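Putative isocitrate dehydrogenase, NAD-dependent (Methylococcus capsulatus, PDB 6LKY) probably acts as an NAD-dependent isocitrate dehydrogenase, oxidising isocitrate with the help of a magnesium ion, and is seen here with NAD bound. Local coordinates at residues N61-L69 / M280-I291; K22-Q30 / E293-E301. The protein carries 1 engineered substitution. One frame throughout, in Å; residues are numbered along the deposited sequence.

Contact 1 sets strand 63-66 of the mixed sheet against helix 278-290, and contact 2 sets helix 13-26 and the turn after it against helix 294-310; helices 278-290 and 294-310 follow each other in the chain. Both contacts are buried, contact 1 nearer the centre of the chain (about 10 Å between centres) than contact 2 (about 20 Å). Contact 1 is made by apolar and aromatic side chains, with no hydrogen bond between its segments, whereas in contact 2 aliphatic packing is joined by an arginine-to-carbonyl hydrogen bond. The two touch: Ile-281 and Leu-288 pack on Ile-300, and Leu-288 O probably accepts a hydrogen bond from Glu-293 N. NAD adjoins contact 1 alone.

Contact 1: N61-L69 / M280-I291; sequences NRICFKGPL and MIMAGAMMLEHI. With NAD (nicotinamide-adenine-dinucleotide), chain C.
The ring of Phe-65 lies between two methionine methyls, with CE of Met-280 over one face and CE of Met-287 over the opposite face, 3.7 and 3.9 Å from the ring centroid. At the ring edge, Phe-65 CE1 comes within 3.4 Å of Gly-284 N. The methyls make CH-pi contacts, accompanied by oblique Met-aromatic approaches of both sulfurs. They fasten helix 278-290 onto the mixed sheet of the isocitrate/isopropylmalate dehydrogenase fold, the helix running nearly antiparallel to strand 63-66 (172°) at an axis distance of 9.6 Å. With CG anti to the backbone N (chi1 -162°), Phe-65 reaches the helix backbone at Ala-283 and Gly-284, where the glycine presents no side chain to the ring. Met-280 comes at the ring from the opposite direction, its chain bent at chi2 and chi3, whereas Met-287 crosses it at about a right angle. Toward the start of the strand, Ile-63 lays CG2 against Met-287 CG, while its CD1 meets Ile-291 CG2 and the edge of the His-290 ring. At the end of the strand the chain enters the NAD pocket, where the carboxamide of the dinucleotide lies beside Pro-68 and Leu-69. Lys-66 forms a salt bridge with Glu-260 and a hydrogen bond with Asn-81 OD1, and its NZ also donates to Gly-67 O at 3.0 Å, from above the carbonyl plane.

Contact 2: K22-Q30 / E293-E301; sequences KVIEATGVQ and EPDAARRIE
Thr-27 holds OG1 between its backbone N and carbonyl carbon (chi1 66°), which turns the hydroxyl back to Ile-24 O, one turn earlier in the chain, and points CG2 at Ile-300, 3.6 Å from CG1 of that isoleucine. The Arg-299 chain, bent at chi3, brings NH1 to the carbonyl of the same threonine. There NH1 donates to Thr-27 O at 3.1 Å in an almost straight bond (171°), the oxygen lying in the guanidinium plane and using an in-plane lone pair, while NH2 bonds to Val-337 O. From helix 294-310 the arginine thus reaches both the Thr-27 turn and the last residue of helix 326-337. A leucine in its place would probably leave the carbonyls of Thr-27 and Val-337 without these donors and free the turn before Gly-28 to shift. The rest of the interface is mainly aliphatic. Val-23 CG1 lies 3.7 Å from Ile-300 CG1, the two side chains slanting across each other, and Ile-24 touches the end of the same isoleucine more loosely. The backbones come nearest at Thr-27 and Ala-296, whose CB meets Thr-27 CB and packs tightly against Val-29 CG2, at 3.5 Å. Val-29 also faces Glu-293, the N-cap residue of helix 294-310; the two side chains approach from opposite directions, and Val-29 CG1 lies 3.7 Å from Glu-293 OE2. The axes of 22-26 and 294-301 pass 10.1 Å apart at 125°. Val-23 packs further on helix 326-337, and Ala-296 and Ile-300 on helix 278-290. The whole is a helix-helix junction in the outer layer of an alpha/beta fold, joining the N-terminal helix of an isocitrate/isopropylmalate dehydrogenase to its C-terminal helices.

Contact 1: N61-L69 / M280-I291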
loop_
_atom_site.group_PDB
_atom_site.type_symbol
_atom_site.label_atom_id
_atom_site.label_comp_id
_atom_site.label_asym_id
_atom_site.label_seq_id
_atom_site.Cartn_x
_atom_site.Cartn_y
_atom_site.Cartn_z
ATOM N N ASN A 61 -8.281 -22.919 25.582
ATOM C CA ASN A 61 -9.625 -22.518 25.175
ATOM C C ASN A 61 -9.855 -22.578 23.669
ATOM O O ASN A 61 -10.999 -22.774 23.244
ATOM C CB ASN A 61 -9.928 -21.109 25.680
ATOM C CG ASN A 61 -9.894 -21.016 27.192
ATOM O OD1 ASN A 61 -10.040 -22.026 27.887
ATOM N ND2 ASN A 61 -9.715 -19.803 27.710
ATOM N N ARG A 62 -8.821 -22.333 22.860
ATOM C CA ARG A 62 -8.822 -22.365 21.394
ATOM C C ARG A 62 -9.478 -21.122 20.798
ATOM O O ARG A 62 -9.485 -20.990 19.571
ATOM C CB ARG A 62 -9.518 -23.602 20.791
ATOM C CG ARG A 62 -8.987 -24.970 21.236
ATOM C CD ARG A 62 -7.470 -25.013 21.478
ATOM N NE ARG A 62 -6.642 -25.018 20.264
ATOM C CZ ARG A 62 -5.325 -25.229 20.258
ATOM N NH1 ARG A 62 -4.682 -25.476 21.390
ATOM N NH2 ARG A 62 -4.644 -25.214 19.120
ATOM N N ILE A 63 -10.045 -20.224 21.605
ATOM C CA ILE A 63 -10.684 -19.004 21.121
ATOM C C ILE A 63 -10.181 -17.831 21.953
ATOM O O ILE A 63 -10.091 -17.920 23.184
ATOM C CB ILE A 63 -12.225 -19.085 21.184
ATOM C CG1 ILE A 63 -12.730 -20.373 20.531
ATOM C CG2 ILE A 63 -12.853 -17.877 20.510
ATOM C CD1 ILE A 63 -12.542 -20.401 19.021
ATOM N N CYS A 64 -9.868 -16.726 21.281
ATOM C CA CYS A 64 -9.296 -15.563 21.939
ATOM C C CYS A 64 -9.891 -14.296 21.346
ATOM O O CYS A 64 -10.087 -14.192 20.134
ATOM C CB CYS A 64 -7.762 -15.556 21.826
ATOM S SG CYS A 64 -6.953 -14.166 22.646
ATOM N N PHE A 65 -10.214 -13.357 22.225
ATOM C CA PHE A 65 -10.726 -12.034 21.891
ATOM C C PHE A 65 -9.668 -11.041 22.364
ATOM O O PHE A 65 -9.407 -10.944 23.568
ATOM C CB PHE A 65 -12.067 -11.815 22.584
ATOM C CG PHE A 65 -12.888 -10.712 22.008
ATOM C CD1 PHE A 65 -13.079 -10.606 20.640
ATOM C CD2 PHE A 65 -13.508 -9.798 22.844
ATOM C CE1 PHE A 65 -13.863 -9.584 20.122
ATOM C CE2 PHE A 65 -14.282 -8.772 22.327
ATOM C CZ PHE A 65 -14.463 -8.665 20.973
ATOM N N LYS A 66 -9.042 -10.323 21.429
ATOM C CA LYS A 66 -7.796 -9.614 21.714
ATOM C C LYS A 66 -7.903 -8.151 21.308
ATOM O O LYS A 66 -8.143 -7.842 20.138
ATOM C CB LYS A 66 -6.609 -10.275 21.000
ATOM C CG LYS A 66 -5.256 -9.684 21.396
ATOM C CD LYS A 66 -4.152 -9.971 20.359
ATOM C CE LYS A 66 -4.514 -9.462 18.975
ATOM N NZ LYS A 66 -4.508 -7.970 18.830
ATOM N N GLY A 67 -7.744 -7.252 22.272
ATOM C CA GLY A 67 -7.620 -5.844 21.975
ATOM C C GLY A 67 -6.284 -5.557 21.308
ATOM O O GLY A 67 -5.413 -6.428 21.226
ATOM N N PRO A 68 -6.098 -4.336 20.811
ATOM C CA PRO A 68 -4.849 -4.005 20.108
ATOM C C PRO A 68 -3.654 -4.064 21.044
ATOM O O PRO A 68 -3.740 -3.677 22.212
ATOM C CB PRO A 68 -5.087 -2.578 19.612
ATOM C CG PRO A 68 -6.108 -2.011 20.601
ATOM C CD PRO A 68 -7.022 -3.188 20.866
ATOM N N LEU A 69 -2.531 -4.553 20.522
ATOM C CA LEU A 69 -1.307 -4.673 21.301
ATOM C C LEU A 69 -0.242 -3.765 20.705
ATOM O O LEU A 69 0.006 -3.806 19.495
ATOM C CB LEU A 69 -0.835 -6.128 21.343
ATOM C CG LEU A 69 -1.831 -7.055 22.053
ATOM C CD1 LEU A 69 -1.315 -8.495 22.132
ATOM C CD2 LEU A 69 -2.124 -6.519 23.448
ATOM N N MET A 280 -13.981 -3.317 17.275
ATOM C CA MET A 280 -13.940 -4.370 18.289
ATOM C C MET A 280 -15.269 -5.109 18.375
ATOM O O MET A 280 -15.302 -6.338 18.534
ATOM C CB MET A 280 -13.572 -3.780 19.649
ATOM C CG MET A 280 -12.981 -4.816 20.593
ATOM S SD MET A 280 -11.315 -5.303 20.062
ATOM C CE MET A 280 -11.435 -7.097 20.113
ATOM N N ILE A 281 -16.379 -4.380 18.240
ATOM C CA ILE A 281 -17.693 -5.012 18.290
ATOM C C ILE A 281 -17.886 -5.954 17.098
ATOM O O ILE A 281 -18.381 -7.076 17.257
ATOM C CB ILE A 281 -18.775 -3.918 18.389
ATOM C CG1 ILE A 281 -18.715 -3.272 19.779
ATOM C CG2 ILE A 281 -20.150 -4.486 18.186
ATOM C CD1 ILE A 281 -19.156 -1.819 19.823
ATOM N N MET A 282 -17.444 -5.540 15.901
ATOM C CA MET A 282 -17.510 -6.402 14.718
ATOM C C MET A 282 -16.598 -7.612 14.865
ATOM O O MET A 282 -16.935 -8.709 14.396
ATOM C CB MET A 282 -17.140 -5.620 13.454
ATOM C CG MET A 282 -18.139 -4.541 13.022
ATOM S SD MET A 282 -19.820 -5.178 12.732
ATOM C CE MET A 282 -19.558 -6.057 11.181
ATOM N N ALA A 283 -15.442 -7.441 15.515
ATOM C CA ALA A 283 -14.612 -8.600 15.830
ATOM C C ALA A 283 -15.380 -9.581 16.702
ATOM O O ALA A 283 -15.314 -10.801 16.494
ATOM C CB ALA A 283 -13.309 -8.163 16.517
ATOM N N GLY A 284 -16.120 -9.057 17.682
ATOM C CA GLY A 284 -17.007 -9.901 18.469
ATOM C C GLY A 284 -18.035 -10.627 17.618
ATOM O O GLY A 284 -18.313 -11.805 17.837
ATOM N N ALA A 285 -18.645 -9.922 16.667
ATOM C CA ALA A 285 -19.587 -10.582 15.760
ATOM C C ALA A 285 -18.922 -11.742 15.023
ATOM O O ALA A 285 -19.473 -12.852 14.952
ATOM C CB ALA A 285 -20.175 -9.577 14.763
ATOM N N MET A 286 -17.729 -11.500 14.461
ATOM C CA MET A 286 -17.031 -12.558 13.728
ATOM C C MET A 286 -16.729 -13.735 14.644
ATOM O O MET A 286 -16.870 -14.901 14.247
ATOM C CB MET A 286 -15.726 -12.025 13.125
ATOM C CG MET A 286 -15.870 -10.958 12.055
ATOM S SD MET A 286 -14.275 -10.577 11.271
ATOM C CE MET A 286 -14.089 -12.019 10.224
ATOM N N MET A 287 -16.321 -13.440 15.884
ATOM C CA MET A 287 -16.057 -14.490 16.856
ATOM C C MET A 287 -17.324 -15.294 17.149
ATOM O O MET A 287 -17.299 -16.531 17.167
ATOM C CB MET A 287 -15.500 -13.875 18.141
ATOM C CG MET A 287 -15.099 -14.892 19.201
ATOM S SD MET A 287 -14.235 -14.154 20.606
ATOM C CE MET A 287 -15.527 -13.118 21.308
ATOM N N LEU A 288 -18.449 -14.603 17.368
ATOM C CA LEU A 288 -19.699 -15.308 17.663
ATOM C C LEU A 288 -20.085 -16.230 16.519
ATOM O O LEU A 288 -20.444 -17.391 16.742
ATOM C CB LEU A 288 -20.835 -14.319 17.955
ATOM C CG LEU A 288 -20.744 -13.531 19.269
ATOM C CD1 LEU A 288 -22.089 -12.941 19.675
ATOM C CD2 LEU A 288 -20.173 -14.387 20.378
ATOM N N GLU A 289 -19.971 -15.742 15.281
ATOM C CA GLU A 289 -20.258 -16.590 14.130
ATOM C C GLU A 289 -19.359 -17.818 14.112
ATOM O O GLU A 289 -19.829 -18.942 13.902
ATOM C CB GLU A 289 -20.092 -15.800 12.837
ATOM C CG GLU A 289 -20.271 -16.652 11.596
ATOM C CD GLU A 289 -19.484 -16.121 10.416
ATOM O OE1 GLU A 289 -18.506 -16.787 10.012
ATOM O OE2 GLU A 289 -19.833 -15.033 9.905
ATOM N N HIS A 290 -18.056 -17.624 14.337
ATOM C CA HIS A 290 -17.127 -18.753 14.311
ATOM C C HIS A 290 -17.499 -19.843 15.324
ATOM O O HIS A 290 -17.349 -21.034 15.036
ATOM C CB HIS A 290 -15.701 -18.272 14.555
ATOM C CG HIS A 290 -14.678 -19.356 14.428
ATOM N ND1 HIS A 290 -14.232 -19.818 13.206
ATOM C CD2 HIS A 290 -14.025 -20.081 15.368
ATOM C CE1 HIS A 290 -13.340 -20.775 13.403
ATOM N NE2 HIS A 290 -13.198 -20.956 14.705
ATOM N N ILE A 291 -17.940 -19.464 16.525
ATOM C CA ILE A 291 -18.158 -20.451 17.581
ATOM C C ILE A 291 -19.588 -20.982 17.553
ATOM O O ILE A 291 -20.039 -21.621 18.509
ATOM C CB ILE A 291 -17.839 -19.864 18.967
ATOM C CG1 ILE A 291 -18.730 -18.654 19.239
ATOM C CG2 ILE A 291 -16.364 -19.514 19.069
ATOM C CD1 ILE A 291 -18.557 -18.075 20.629
HETATM P PA NAD C . -3.215 3.000 15.021
HETATM O O1A NAD C . -3.044 2.732 16.496
HETATM O O2A NAD C . -4.201 2.049 14.413
HETATM O O5B NAD C . -3.628 4.532 14.810
HETATM C C5B NAD C . -3.752 5.028 13.480
HETATM C C4B NAD C . -4.745 6.173 13.475
HETATM O O4B NAD C . -6.060 5.590 13.564
HETATM C C3B NAD C . -4.524 7.059 14.694
HETATM O O3B NAD C . -4.673 8.429 14.352
HETATM C C2B NAD C . -5.621 6.617 15.649
HETATM O O2B NAD C . -6.063 7.641 16.554
HETATM C C1B NAD C . -6.715 6.104 14.722
HETATM N N9A NAD C . -7.393 5.084 15.509
HETATM C C8A NAD C . -7.146 3.659 15.224
HETATM N N7A NAD C . -8.192 3.082 16.090
HETATM C C5A NAD C . -9.385 3.827 15.703
HETATM C C6A NAD C . -10.377 3.915 16.849
HETATM N N6A NAD C . -11.016 2.601 17.026
HETATM N N1A NAD C . -11.394 4.909 16.473
HETATM C C2A NAD C . -10.871 6.278 16.297
HETATM N N3A NAD C . -9.406 6.301 16.293
HETATM C C4A NAD C . -8.858 5.223 15.474
HETATM O O3 NAD C . -1.835 2.776 14.232
HETATM P PN NAD C . -0.396 3.312 14.670
HETATM O O1N NAD C . -0.427 4.629 15.378
HETATM O O2N NAD C . 0.418 3.365 13.387
HETATM O O5D NAD C . 0.216 2.207 15.664
HETATM C C5D NAD C . 0.014 2.313 17.083
HETATM C C4D NAD C . 0.416 1.003 17.749
HETATM O O4D NAD C . -0.553 -0.031 17.500
HETATM C C3D NAD C . 1.764 0.505 17.224
HETATM O O3D NAD C . 2.551 0.129 18.351
HETATM C C2D NAD C . 1.390 -0.714 16.402
HETATM O O2D NAD C . 2.384 -1.737 16.392
HETATM C C1D NAD C . 0.137 -1.228 17.097
HETATM N N1N NAD C . -0.587 -2.129 16.165
HETATM C C2N NAD C . -1.565 -2.988 16.817
HETATM C C3N NAD C . -2.028 -3.966 15.761
HETATM C C7N NAD C . -2.701 -5.216 16.337
HETATM O O7N NAD C . -3.787 -5.659 15.533
HETATM N N7N NAD C . -3.073 -5.027 17.737
HETATM C C4N NAD C . -2.794 -3.317 14.619
HETATM C C5N NAD C . -2.088 -2.089 14.079
HETATM C C6N NAD C . -1.092 -1.373 14.997
#

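Contact 2: K22-Q30 / E293-E301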
loop_
_atom_site.group_PDB
_atom_site.type_symbol
_atom_site.label_atom_id
_atom_site.label_comp_id
_atom_site.label_asym_id
_atom_site.label_seq_id
_atom_site.Cartn_x
_atom_site.Cartn_y
_atom_site.Cartn_z
ATOM N N LYS A 22 -19.762 -5.892 26.513
ATOM C CA LYS A 22 -21.141 -5.572 26.865
ATOM C C LYS A 22 -22.075 -5.957 25.731
ATOM O O LYS A 22 -23.080 -6.657 25.946
ATOM C CB LYS A 22 -21.267 -4.087 27.205
ATOM C CG LYS A 22 -20.653 -3.692 28.553
ATOM C CD LYS A 22 -21.081 -2.277 28.946
ATOM C CE LYS A 22 -19.942 -1.466 29.569
ATOM N NZ LYS A 22 -19.567 -1.917 30.939
ATOM N N VAL A 23 -21.690 -5.616 24.499
ATOM C CA VAL A 23 -22.546 -5.907 23.355
ATOM C C VAL A 23 -22.725 -7.406 23.211
ATOM O O VAL A 23 -23.846 -7.898 23.018
ATOM C CB VAL A 23 -21.964 -5.274 22.079
ATOM C CG1 VAL A 23 -22.598 -5.878 20.843
ATOM C CG2 VAL A 23 -22.166 -3.761 22.109
ATOM N N ILE A 24 -21.639 -8.164 23.382
ATOM C CA ILE A 24 -21.765 -9.612 23.271
ATOM C C ILE A 24 -22.736 -10.123 24.328
ATOM O O ILE A 24 -23.661 -10.892 24.029
ATOM C CB ILE A 24 -20.383 -10.286 23.378
ATOM C CG1 ILE A 24 -19.562 -10.021 22.103
ATOM C CG2 ILE A 24 -20.530 -11.784 23.627
ATOM C CD1 ILE A 24 -18.066 -10.284 22.268
ATOM N N GLU A 25 -22.600 -9.634 25.562
ATOM C CA GLU A 25 -23.469 -10.148 26.606
ATOM C C GLU A 25 -24.903 -9.711 26.372
ATOM O O GLU A 25 -25.831 -10.436 26.746
ATOM C CB GLU A 25 -22.949 -9.733 27.982
ATOM C CG GLU A 25 -21.901 -10.726 28.504
ATOM C CD GLU A 25 -21.013 -10.157 29.596
ATOM O OE1 GLU A 25 -21.205 -8.977 29.962
ATOM O OE2 GLU A 25 -20.114 -10.890 30.076
ATOM N N ALA A 26 -25.103 -8.569 25.703
ATOM C CA ALA A 26 -26.464 -8.139 25.421
ATOM C C ALA A 26 -27.196 -9.116 24.511
ATOM O O ALA A 26 -28.429 -9.132 24.516
ATOM C CB ALA A 26 -26.473 -6.740 24.813
ATOM N N THR A 27 -26.471 -9.937 23.741
ATOM C CA THR A 27 -27.130 -10.882 22.842
ATOM C C THR A 27 -27.678 -12.101 23.569
ATOM O O THR A 27 -28.466 -12.848 22.981
ATOM C CB THR A 27 -26.165 -11.376 21.761
ATOM O OG1 THR A 27 -25.135 -12.153 22.383
ATOM C CG2 THR A 27 -25.545 -10.218 21.001
ATOM N N GLY A 28 -27.269 -12.325 24.815
ATOM C CA GLY A 28 -27.654 -13.504 25.557
ATOM C C GLY A 28 -26.731 -14.691 25.414
ATOM O O GLY A 28 -26.960 -15.712 26.076
ATOM N N VAL A 29 -25.685 -14.593 24.593
ATOM C CA VAL A 29 -24.724 -15.683 24.482
ATOM C C VAL A 29 -23.966 -15.843 25.794
ATOM O O VAL A 29 -23.623 -14.862 26.467
ATOM C CB VAL A 29 -23.772 -15.445 23.298
ATOM C CG1 VAL A 29 -22.903 -16.664 23.068
ATOM C CG2 VAL A 29 -24.582 -15.172 22.047
ATOM N N GLN A 30 -23.710 -17.091 26.164
ATOM C CA GLN A 30 -23.075 -17.429 27.431
ATOM C C GLN A 30 -21.565 -17.528 27.244
ATOM O O GLN A 30 -21.083 -18.423 26.541
ATOM C CB GLN A 30 -23.629 -18.749 27.961
ATOM C CG GLN A 30 -25.145 -18.839 27.911
ATOM C CD GLN A 30 -25.804 -18.106 29.062
ATOM O OE1 GLN A 30 -25.811 -18.589 30.197
ATOM N NE2 GLN A 30 -26.364 -16.932 28.778
ATOM N N GLU A 293 -22.643 -19.163 16.850
ATOM C CA GLU A 293 -23.707 -18.263 17.298
ATOM C C GLU A 293 -24.045 -17.261 16.199
ATOM O O GLU A 293 -23.995 -16.045 16.412
ATOM C CB GLU A 293 -23.286 -17.549 18.579
ATOM C CG GLU A 293 -23.072 -18.485 19.758
ATOM C CD GLU A 293 -24.375 -18.901 20.433
ATOM O OE1 GLU A 293 -25.453 -18.422 20.009
ATOM O OE2 GLU A 293 -24.315 -19.705 21.394
ATOM N N PRO A 294 -24.431 -17.744 15.012
ATOM C CA PRO A 294 -24.600 -16.826 13.868
ATOM C C PRO A 294 -25.704 -15.803 14.043
ATOM O O PRO A 294 -25.586 -14.678 13.539
ATOM C CB PRO A 294 -24.920 -17.771 12.699
ATOM C CG PRO A 294 -25.429 -19.027 13.337
ATOM C CD PRO A 294 -24.720 -19.145 14.653
ATOM N N ASP A 295 -26.789 -16.160 14.729
ATOM C CA ASP A 295 -27.885 -15.213 14.899
ATOM C C ASP A 295 -27.470 -14.040 15.785
ATOM O O ASP A 295 -27.789 -12.883 15.489
ATOM C CB ASP A 295 -29.108 -15.920 15.477
ATOM C CG ASP A 295 -30.196 -14.951 15.843
ATOM O OD1 ASP A 295 -30.746 -14.318 14.912
ATOM O OD2 ASP A 295 -30.455 -14.781 17.060
ATOM N N ALA A 296 -26.810 -14.327 16.912
ATOM C CA ALA A 296 -26.257 -13.268 17.751
ATOM C C ALA A 296 -25.279 -12.386 16.978
ATOM O O ALA A 296 -25.272 -11.158 17.143
ATOM C CB ALA A 296 -25.567 -13.878 18.967
ATOM N N ALA A 297 -24.423 -13.002 16.153
ATOM C CA ALA A 297 -23.507 -12.236 15.308
ATOM C C ALA A 297 -24.270 -11.294 14.378
ATOM O O ALA A 297 -23.927 -10.110 14.241
ATOM C CB ALA A 297 -22.619 -13.191 14.509
ATOM N N ARG A 298 -25.321 -11.806 13.732
ATOM C CA ARG A 298 -26.089 -10.985 12.800
ATOM C C ARG A 298 -26.817 -9.861 13.531
ATOM O O ARG A 298 -26.952 -8.751 12.998
ATOM C CB ARG A 298 -27.073 -11.862 12.023
ATOM C CG ARG A 298 -26.418 -12.705 10.931
ATOM C CD ARG A 298 -27.455 -13.424 10.079
ATOM N NE ARG A 298 -28.046 -14.570 10.771
ATOM C CZ ARG A 298 -27.670 -15.835 10.592
ATOM N NH1 ARG A 298 -26.697 -16.135 9.738
ATOM N NH2 ARG A 298 -28.270 -16.806 11.269
ATOM N N ARG A 299 -27.295 -10.135 14.751
ATOM C CA ARG A 299 -27.958 -9.106 15.551
ATOM C C ARG A 299 -26.982 -8.008 15.961
ATOM O O ARG A 299 -27.317 -6.815 15.905
ATOM C CB ARG A 299 -28.623 -9.743 16.776
ATOM C CG ARG A 299 -29.861 -10.562 16.417
ATOM C CD ARG A 299 -30.344 -11.443 17.568
ATOM N NE ARG A 299 -30.660 -10.642 18.743
ATOM C CZ ARG A 299 -30.299 -10.961 19.980
ATOM N NH1 ARG A 299 -29.635 -12.085 20.200
ATOM N NH2 ARG A 299 -30.619 -10.166 20.997
ATOM N N ILE A 300 -25.763 -8.389 16.352
ATOM C CA ILE A 300 -24.737 -7.387 16.632
ATOM C C ILE A 300 -24.502 -6.520 15.399
ATOM O O ILE A 300 -24.470 -5.281 15.479
ATOM C CB ILE A 300 -23.432 -8.064 17.094
ATOM C CG1 ILE A 300 -23.574 -8.631 18.500
ATOM C CG2 ILE A 300 -22.262 -7.072 17.064
ATOM C CD1 ILE A 300 -22.364 -9.430 18.947
ATOM N N GLU A 301 -24.347 -7.160 14.233
ATOM C CA GLU A 301 -24.023 -6.388 13.033
ATOM C C GLU A 301 -25.162 -5.447 12.649
ATOM O O GLU A 301 -24.922 -4.280 12.290
ATOM C CB GLU A 301 -23.675 -7.330 11.881
ATOM C CG GLU A 301 -23.333 -6.612 10.590
ATOM C CD GLU A 301 -22.698 -7.522 9.553
ATOM O OE1 GLU A 301 -22.514 -8.726 9.842
ATOM O OE2 GLU A 301 -22.383 -7.028 8.448
#